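Local coordinates for conserved hypothetical protein NMB0706 (PDB 1RV9) that is of unproven function but belongs to the multi-copper polyphenol oxidoreductase (laccase) family, within the clan of CNF1 and YfiH, and is probably an enzyme, at residues 74-79 with 107-112; 87-92 with 100-105; 18-23 with 161-166. All coordinates share one frame; numbering follows the deposited sequence.

Contact 1 of 3, residues 74-79 with 107-112; sequences PVAYLN and GKVACA
Val75 and Ala112 show how small and branched residues mesh at the edge of a sheet: the CG1 methyl of Val75 settles against Ala112 CB at 3.6 Å. Because that methyl stands anti to its own backbone N (chi1 -178°), it leans forward along the chain. The same methyl also lies over one face of the Tyr77 ring, toward its rim. Ala110 lies on the same face of the sheet, where its CB lies loosely beside Val75 CG2, and Leu251 of strand 248-254 touches both Val75 and Ala112. On the reverse face the bump belongs to Val109. Its CG2 drops into the hollow between Pro74 O, 3.4 Å away, and Ala76 CB, at 3.9 Å, with Leu93 packing on both Val109 and Ala76. Farther along, the Pro74 ring lays CG against Lys108 O.

Parallel backbone pairing fixes this mesh. Ala110 N donates to Pro74 O (2.9 Å, 165°) and Ala76 N to Ala110 O (3.0 Å). At Ala76 the chain makes an inverse gamma turn; beyond it two waters bridge the segments. One donates a hydrogen bond to Ala76 O (2.6 Å) and accepts from Ala112 N; the other accepts from Leu78 N and donates to Ala112 O (2.8 Å). The side chains thus meet through apolar groups while the hydrogen bonds run along the backbone, with water replacing direct strand bonds where the chains diverge.

Contact 2 of 3, residues 87-92 with 100-105; sequences VNAAEA and DASVDD
Val87 meets Ser102 as a parallel neighbour, and its rotamer places one methyl in the contact. With chi1 at -61°, CG2 sits between the backbone N and carbonyl carbon and reaches 3.6 Å from Ala101 O and 4.0 Å from Ser102 CB. Ser102 (chi1 74°) turns its OG toward Ala89 CB, 3.7 Å away. On the other face, Asn88 and Val103 cross obliquely, OD1 of the amide reaching Val103 CG2 at 3.3 Å. The amide is also tethered: Asn88 ND2 donates to Glu91 OE1, met from above the carboxylate plane.

Hydrogen bonds run from Val87 N to Ala101 O, from Val103 N to Val87 O and from Ala89 N to Val103 O. After this last bond residues 89-91 turn helically, and a water spans the widening gap. It accepts from Ala90 N (2.8 Å) and donates to Val103 O and to Asp104 OD2 (2.7 Å), a carboxylate oxygen also hydrogen-bonded to Thr106 OG1.

Here is a parallel strand pair at the border of a six-stranded mixed sheet, with helix 145-153 packed on Ala101 and Val103. Just before strand 101-104, Asp100 OD1 is hydrogen-bonded to His135 ND1, a geometry that could belong to a Cys-His-Asp triad with Cys118, though none is established.

Contact 3 of 3, residues 18-23 with 161-166; sequences LTADWP and MAYLGP
The loop carrying Ala20 passes above strand 160-164 at more than pairing distance, with Ala20 CA 7.0 Å from Tyr163 CA, so side chains make the contact. It is an aromatic cluster built on the six-stranded mixed sheet, with a tilted edge-to-face pair at its centre. The edge of Tyr163 is directed at the face of the Trp22 five-membered ring, the centroids 5.6 Å apart and the planes at 58°. Tyr163 reaches up to the loop because its CG lies anti to the backbone N (chi1 -176°), and Ala20 closes over it. The CB of Ala20 stands 3.4 Å from the Tyr163 ring centroid, only 3° off the normal, in a CH-pi contact over the ring face.

Trp22 is gripped on both faces. Ala20 CB and Tyr163 CB lie over one face, both toward the rim, and Tyr163 CB comes within 3.6 Å of Trp22 CE3. Met161 takes the opposite face in a Met-aromatic contact, its SD set obliquely 4.4 Å from the centroid of the Trp22 six-membered ring. Tyr223 of the neighbouring strand 221-224 touches both Trp22 and Met161. A bend at the end of the Met161 chain carries its methyl on to the next loop residue, where CE rests 3.7 Å from Pro23 O.

Two sheets organise the three contacts, in keeping with an alpha-beta-beta-alpha structure. Contact 1 closes one border of the five-stranded sheet and contact 2 one border of the six-stranded sheet. Their centres are about 7 Å apart, and they meet where Cys111 CB packs 3.3 Å from Ser102 OG, so the strands next to the two borders pack together. Along the chain, contact 2 falls between the segments of contact 1, and both fall between those of contact 3. That last contact, with its centre about 17 Å from that of contact 1 and about 19 Å from that of contact 2, brings a loop between two strands of the five-stranded sheet onto the six-stranded one. It thus ties the sheets well away from the paired borders.

Contact 1 of 3, residues 74-79 with 107-112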
# COMPACT_ATOMS: atom_id res chain seq x y z
N PRO A 74 -14.35 -1.16 11.59
CA PRO A 74 -13.25 -2.06 11.94
C PRO A 74 -12.30 -2.07 10.74
O PRO A 74 -12.74 -1.92 9.59
CB PRO A 74 -13.95 -3.40 12.16
CG PRO A 74 -15.19 -3.29 11.31
CD PRO A 74 -15.64 -1.88 11.55
N VAL A 75 -11.01 -2.22 11.01
CA VAL A 75 -9.98 -2.22 9.97
C VAL A 75 -9.44 -3.63 9.76
O VAL A 75 -8.98 -4.28 10.71
CB VAL A 75 -8.83 -1.28 10.36
CG1 VAL A 75 -7.78 -1.24 9.26
CG2 VAL A 75 -9.38 0.12 10.62
N ALA A 76 -9.47 -4.11 8.52
CA ALA A 76 -9.00 -5.45 8.21
C ALA A 76 -7.49 -5.58 8.01
O ALA A 76 -7.01 -5.77 6.89
CB ALA A 76 -9.72 -5.99 6.97
N TYR A 77 -6.74 -5.48 9.11
CA TYR A 77 -5.29 -5.63 9.06
C TYR A 77 -5.00 -7.08 8.65
O TYR A 77 -5.64 -8.01 9.14
CB TYR A 77 -4.67 -5.34 10.42
CG TYR A 77 -4.78 -3.90 10.84
CD1 TYR A 77 -4.01 -2.91 10.23
CD2 TYR A 77 -5.69 -3.50 11.83
CE1 TYR A 77 -4.13 -1.57 10.58
CE2 TYR A 77 -5.82 -2.16 12.19
CZ TYR A 77 -5.04 -1.21 11.56
OH TYR A 77 -5.17 0.12 11.90
N LEU A 78 -4.03 -7.26 7.77
CA LEU A 78 -3.67 -8.59 7.29
C LEU A 78 -2.30 -9.01 7.76
O LEU A 78 -1.46 -8.18 8.12
CB LEU A 78 -3.66 -8.62 5.76
CG LEU A 78 -4.84 -8.02 4.98
CD1 LEU A 78 -4.47 -7.94 3.51
CD2 LEU A 78 -6.09 -8.87 5.19
N ASN A 79 -2.06 -10.32 7.77
CA ASN A 79 -0.73 -10.80 8.10
C ASN A 79 -0.09 -10.86 6.72
O ASN A 79 -0.18 -11.87 6.01
CB ASN A 79 -0.75 -12.20 8.72
CG ASN A 79 0.65 -12.72 8.99
OD1 ASN A 79 1.50 -11.98 9.49
ND2 ASN A 79 0.89 -13.98 8.67
N GLY A 107 -19.10 -1.71 2.72
CA GLY A 107 -19.01 -0.50 3.52
C GLY A 107 -19.07 -0.85 5.00
O GLY A 107 -19.33 0.01 5.85
N LYS A 108 -18.81 -2.12 5.31
CA LYS A 108 -18.86 -2.58 6.70
C LYS A 108 -17.48 -2.83 7.29
O LYS A 108 -17.36 -3.36 8.40
CB LYS A 108 -19.69 -3.86 6.78
CG LYS A 108 -21.14 -3.65 6.36
CD LYS A 108 -21.91 -4.96 6.41
CE LYS A 108 -23.37 -4.74 6.05
NZ LYS A 108 -24.03 -3.80 7.00
N VAL A 109 -16.44 -2.44 6.57
CA VAL A 109 -15.08 -2.66 7.02
C VAL A 109 -14.15 -1.82 6.16
O VAL A 109 -14.50 -1.48 5.03
CB VAL A 109 -14.71 -4.16 6.89
CG1 VAL A 109 -14.85 -4.60 5.43
CG2 VAL A 109 -13.29 -4.42 7.39
N ALA A 110 -12.98 -1.48 6.69
CA ALA A 110 -12.00 -0.72 5.92
C ALA A 110 -10.89 -1.65 5.46
O ALA A 110 -10.41 -2.50 6.22
CB ALA A 110 -11.41 0.40 6.78
N CYS A 111 -10.50 -1.51 4.19
CA CYS A 111 -9.41 -2.30 3.63
C CYS A 111 -8.15 -1.56 4.01
O CYS A 111 -8.13 -0.32 4.01
CB CYS A 111 -9.51 -2.37 2.11
SG CYS A 111 -10.99 -3.18 1.49
N ALA A 112 -7.09 -2.29 4.33
CA ALA A 112 -5.86 -1.64 4.73
C ALA A 112 -4.61 -2.46 4.48
O ALA A 112 -4.64 -3.69 4.54
CB ALA A 112 -5.93 -1.28 6.21
O HOH W 1 -6.93 -5.17 4.32
O HOH W 2 -2.87 -5.02 6.31

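Contact 2 of 3, residues 87-92 with 100-105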
# COMPACT_ATOMS: atom_id res chain seq x y z
N VAL A 87 -8.07 -11.23 -0.30
CA VAL A 87 -9.19 -11.74 0.50
C VAL A 87 -10.30 -10.71 0.57
O VAL A 87 -10.10 -9.55 0.22
CB VAL A 87 -8.75 -12.07 1.94
CG1 VAL A 87 -7.68 -13.14 1.94
CG2 VAL A 87 -8.25 -10.81 2.64
N ASN A 88 -11.48 -11.14 1.02
CA ASN A 88 -12.58 -10.21 1.20
C ASN A 88 -12.35 -9.59 2.57
O ASN A 88 -12.27 -10.31 3.57
CB ASN A 88 -13.93 -10.93 1.17
CG ASN A 88 -14.34 -11.36 -0.22
OD1 ASN A 88 -14.07 -10.65 -1.20
ND2 ASN A 88 -15.00 -12.50 -0.33
N ALA A 89 -12.22 -8.27 2.62
CA ALA A 89 -11.96 -7.60 3.89
C ALA A 89 -12.98 -7.93 4.97
O ALA A 89 -12.62 -8.07 6.14
CB ALA A 89 -11.89 -6.09 3.67
N ALA A 90 -14.24 -8.06 4.57
CA ALA A 90 -15.31 -8.36 5.52
C ALA A 90 -15.13 -9.72 6.18
O ALA A 90 -15.67 -9.96 7.26
CB ALA A 90 -16.66 -8.29 4.81
N GLU A 91 -14.37 -10.60 5.54
CA GLU A 91 -14.13 -11.94 6.08
C GLU A 91 -12.78 -12.05 6.79
O GLU A 91 -12.49 -13.06 7.43
CB GLU A 91 -14.17 -12.99 4.96
CG GLU A 91 -15.46 -13.03 4.16
CD GLU A 91 -15.42 -14.10 3.09
OE1 GLU A 91 -14.51 -14.07 2.23
OE2 GLU A 91 -16.31 -14.99 3.09
N ALA A 92 -11.97 -11.01 6.67
CA ALA A 92 -10.64 -11.00 7.28
C ALA A 92 -10.60 -10.54 8.74
O ALA A 92 -9.53 -10.48 9.34
CB ALA A 92 -9.70 -10.14 6.43
N ASP A 100 -2.11 -10.30 1.17
CA ASP A 100 -1.50 -9.01 0.92
C ASP A 100 -2.38 -8.00 0.20
O ASP A 100 -1.90 -6.98 -0.27
CB ASP A 100 -0.19 -9.21 0.17
CG ASP A 100 0.88 -9.83 1.05
OD1 ASP A 100 1.70 -9.08 1.62
OD2 ASP A 100 0.89 -11.08 1.20
N ALA A 101 -3.68 -8.29 0.13
CA ALA A 101 -4.63 -7.38 -0.49
C ALA A 101 -6.03 -7.76 -0.05
O ALA A 101 -6.28 -8.91 0.30
CB ALA A 101 -4.53 -7.44 -2.02
N SER A 102 -6.93 -6.79 -0.03
CA SER A 102 -8.31 -7.08 0.34
C SER A 102 -9.25 -6.20 -0.48
O SER A 102 -8.86 -5.12 -0.96
CB SER A 102 -8.55 -6.87 1.84
OG SER A 102 -8.60 -5.50 2.20
N VAL A 103 -10.47 -6.68 -0.66
CA VAL A 103 -11.48 -5.96 -1.42
C VAL A 103 -12.76 -5.88 -0.59
O VAL A 103 -12.97 -6.67 0.33
CB VAL A 103 -11.80 -6.68 -2.75
CG1 VAL A 103 -10.55 -6.80 -3.60
CG2 VAL A 103 -12.37 -8.07 -2.47
N ASP A 104 -13.61 -4.91 -0.92
CA ASP A 104 -14.88 -4.76 -0.23
C ASP A 104 -15.90 -3.98 -1.04
O ASP A 104 -15.55 -3.06 -1.78
CB ASP A 104 -14.72 -4.05 1.12
CG ASP A 104 -16.04 -3.88 1.83
OD1 ASP A 104 -16.53 -2.73 1.95
OD2 ASP A 104 -16.61 -4.91 2.25
N ASP A 105 -17.17 -4.34 -0.87
CA ASP A 105 -18.27 -3.67 -1.55
C ASP A 105 -19.46 -3.55 -0.60
O ASP A 105 -20.60 -3.34 -1.02
CB ASP A 105 -18.68 -4.46 -2.81
CG ASP A 105 -19.35 -5.78 -2.48
OD1 ASP A 105 -19.20 -6.27 -1.34
OD2 ASP A 105 -20.03 -6.33 -3.38
O HOH W 3 -15.35 -7.29 2.07

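Contact 3 of 3, residues 18-23 with 161-166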
# COMPACT_ATOMS: atom_id res chain seq x y z
N LEU A 18 -3.43 11.96 6.33
CA LEU A 18 -3.55 12.45 4.97
C LEU A 18 -4.66 11.66 4.30
O LEU A 18 -5.13 10.66 4.84
CB LEU A 18 -2.24 12.24 4.21
CG LEU A 18 -0.97 12.75 4.88
CD1 LEU A 18 0.24 12.36 4.04
CD2 LEU A 18 -1.04 14.26 5.05
N THR A 19 -5.08 12.12 3.13
CA THR A 19 -6.11 11.44 2.36
C THR A 19 -5.64 11.43 0.92
O THR A 19 -4.83 12.27 0.52
CB THR A 19 -7.48 12.14 2.44
OG1 THR A 19 -7.37 13.47 1.92
CG2 THR A 19 -7.96 12.20 3.88
N ALA A 20 -6.13 10.48 0.14
CA ALA A 20 -5.74 10.37 -1.25
C ALA A 20 -6.25 11.51 -2.10
O ALA A 20 -7.42 11.91 -1.99
CB ALA A 20 -6.23 9.05 -1.82
N ASP A 21 -5.37 12.06 -2.93
CA ASP A 21 -5.75 13.13 -3.84
C ASP A 21 -6.09 12.47 -5.17
O ASP A 21 -5.20 12.18 -5.98
CB ASP A 21 -4.61 14.13 -4.02
CG ASP A 21 -4.91 15.15 -5.11
OD1 ASP A 21 -6.10 15.43 -5.36
OD2 ASP A 21 -3.95 15.69 -5.70
N TRP A 22 -7.37 12.19 -5.36
CA TRP A 22 -7.85 11.57 -6.58
C TRP A 22 -9.33 11.89 -6.76
O TRP A 22 -10.00 12.28 -5.81
CB TRP A 22 -7.59 10.05 -6.55
CG TRP A 22 -8.25 9.27 -5.44
CD1 TRP A 22 -8.84 9.76 -4.30
CD2 TRP A 22 -8.34 7.84 -5.35
NE1 TRP A 22 -9.29 8.71 -3.51
CE2 TRP A 22 -9.00 7.53 -4.14
CE3 TRP A 22 -7.93 6.79 -6.19
CZ2 TRP A 22 -9.24 6.21 -3.74
CZ3 TRP A 22 -8.18 5.48 -5.80
CH2 TRP A 22 -8.83 5.21 -4.58
N PRO A 23 -9.84 11.74 -7.99
CA PRO A 23 -11.25 12.03 -8.27
C PRO A 23 -12.24 10.96 -7.82
O PRO A 23 -13.26 10.73 -8.48
CB PRO A 23 -11.27 12.24 -9.78
CG PRO A 23 -10.20 11.30 -10.25
CD PRO A 23 -9.09 11.52 -9.24
N MET A 161 -9.96 3.27 -10.62
CA MET A 161 -8.92 4.27 -10.45
C MET A 161 -8.05 3.71 -9.33
O MET A 161 -8.55 3.05 -8.42
CB MET A 161 -9.50 5.65 -10.09
CG MET A 161 -10.25 5.75 -8.79
SD MET A 161 -10.91 7.42 -8.58
CE MET A 161 -12.38 7.30 -9.48
N ALA A 162 -6.75 3.95 -9.43
CA ALA A 162 -5.81 3.46 -8.44
C ALA A 162 -5.01 4.60 -7.85
O ALA A 162 -4.69 5.57 -8.54
CB ALA A 162 -4.87 2.44 -9.08
N TYR A 163 -4.70 4.49 -6.56
CA TYR A 163 -3.92 5.52 -5.90
C TYR A 163 -2.62 4.92 -5.41
O TYR A 163 -2.62 3.90 -4.71
CB TYR A 163 -4.69 6.09 -4.70
CG TYR A 163 -3.97 7.23 -4.02
CD1 TYR A 163 -3.90 8.49 -4.62
CD2 TYR A 163 -3.35 7.05 -2.79
CE1 TYR A 163 -3.22 9.54 -4.00
CE2 TYR A 163 -2.67 8.09 -2.17
CZ TYR A 163 -2.61 9.33 -2.77
OH TYR A 163 -1.95 10.36 -2.15
N LEU A 164 -1.51 5.53 -5.79
CA LEU A 164 -0.20 5.07 -5.37
C LEU A 164 0.14 5.80 -4.08
O LEU A 164 0.37 7.01 -4.07
CB LEU A 164 0.84 5.38 -6.45
CG LEU A 164 0.51 4.85 -7.84
CD1 LEU A 164 1.64 5.22 -8.81
CD2 LEU A 164 0.31 3.34 -7.80
N GLY A 165 0.16 5.05 -2.98
CA GLY A 165 0.45 5.62 -1.68
C GLY A 165 1.93 5.92 -1.48
O GLY A 165 2.74 5.69 -2.38
N PRO A 166 2.30 6.41 -0.29
CA PRO A 166 3.70 6.73 0.01
C PRO A 166 4.61 5.51 -0.01
O PRO A 166 4.37 4.54 0.71
CB PRO A 166 3.61 7.38 1.39
CG PRO A 166 2.46 6.67 2.02
CD PRO A 166 1.45 6.61 0.89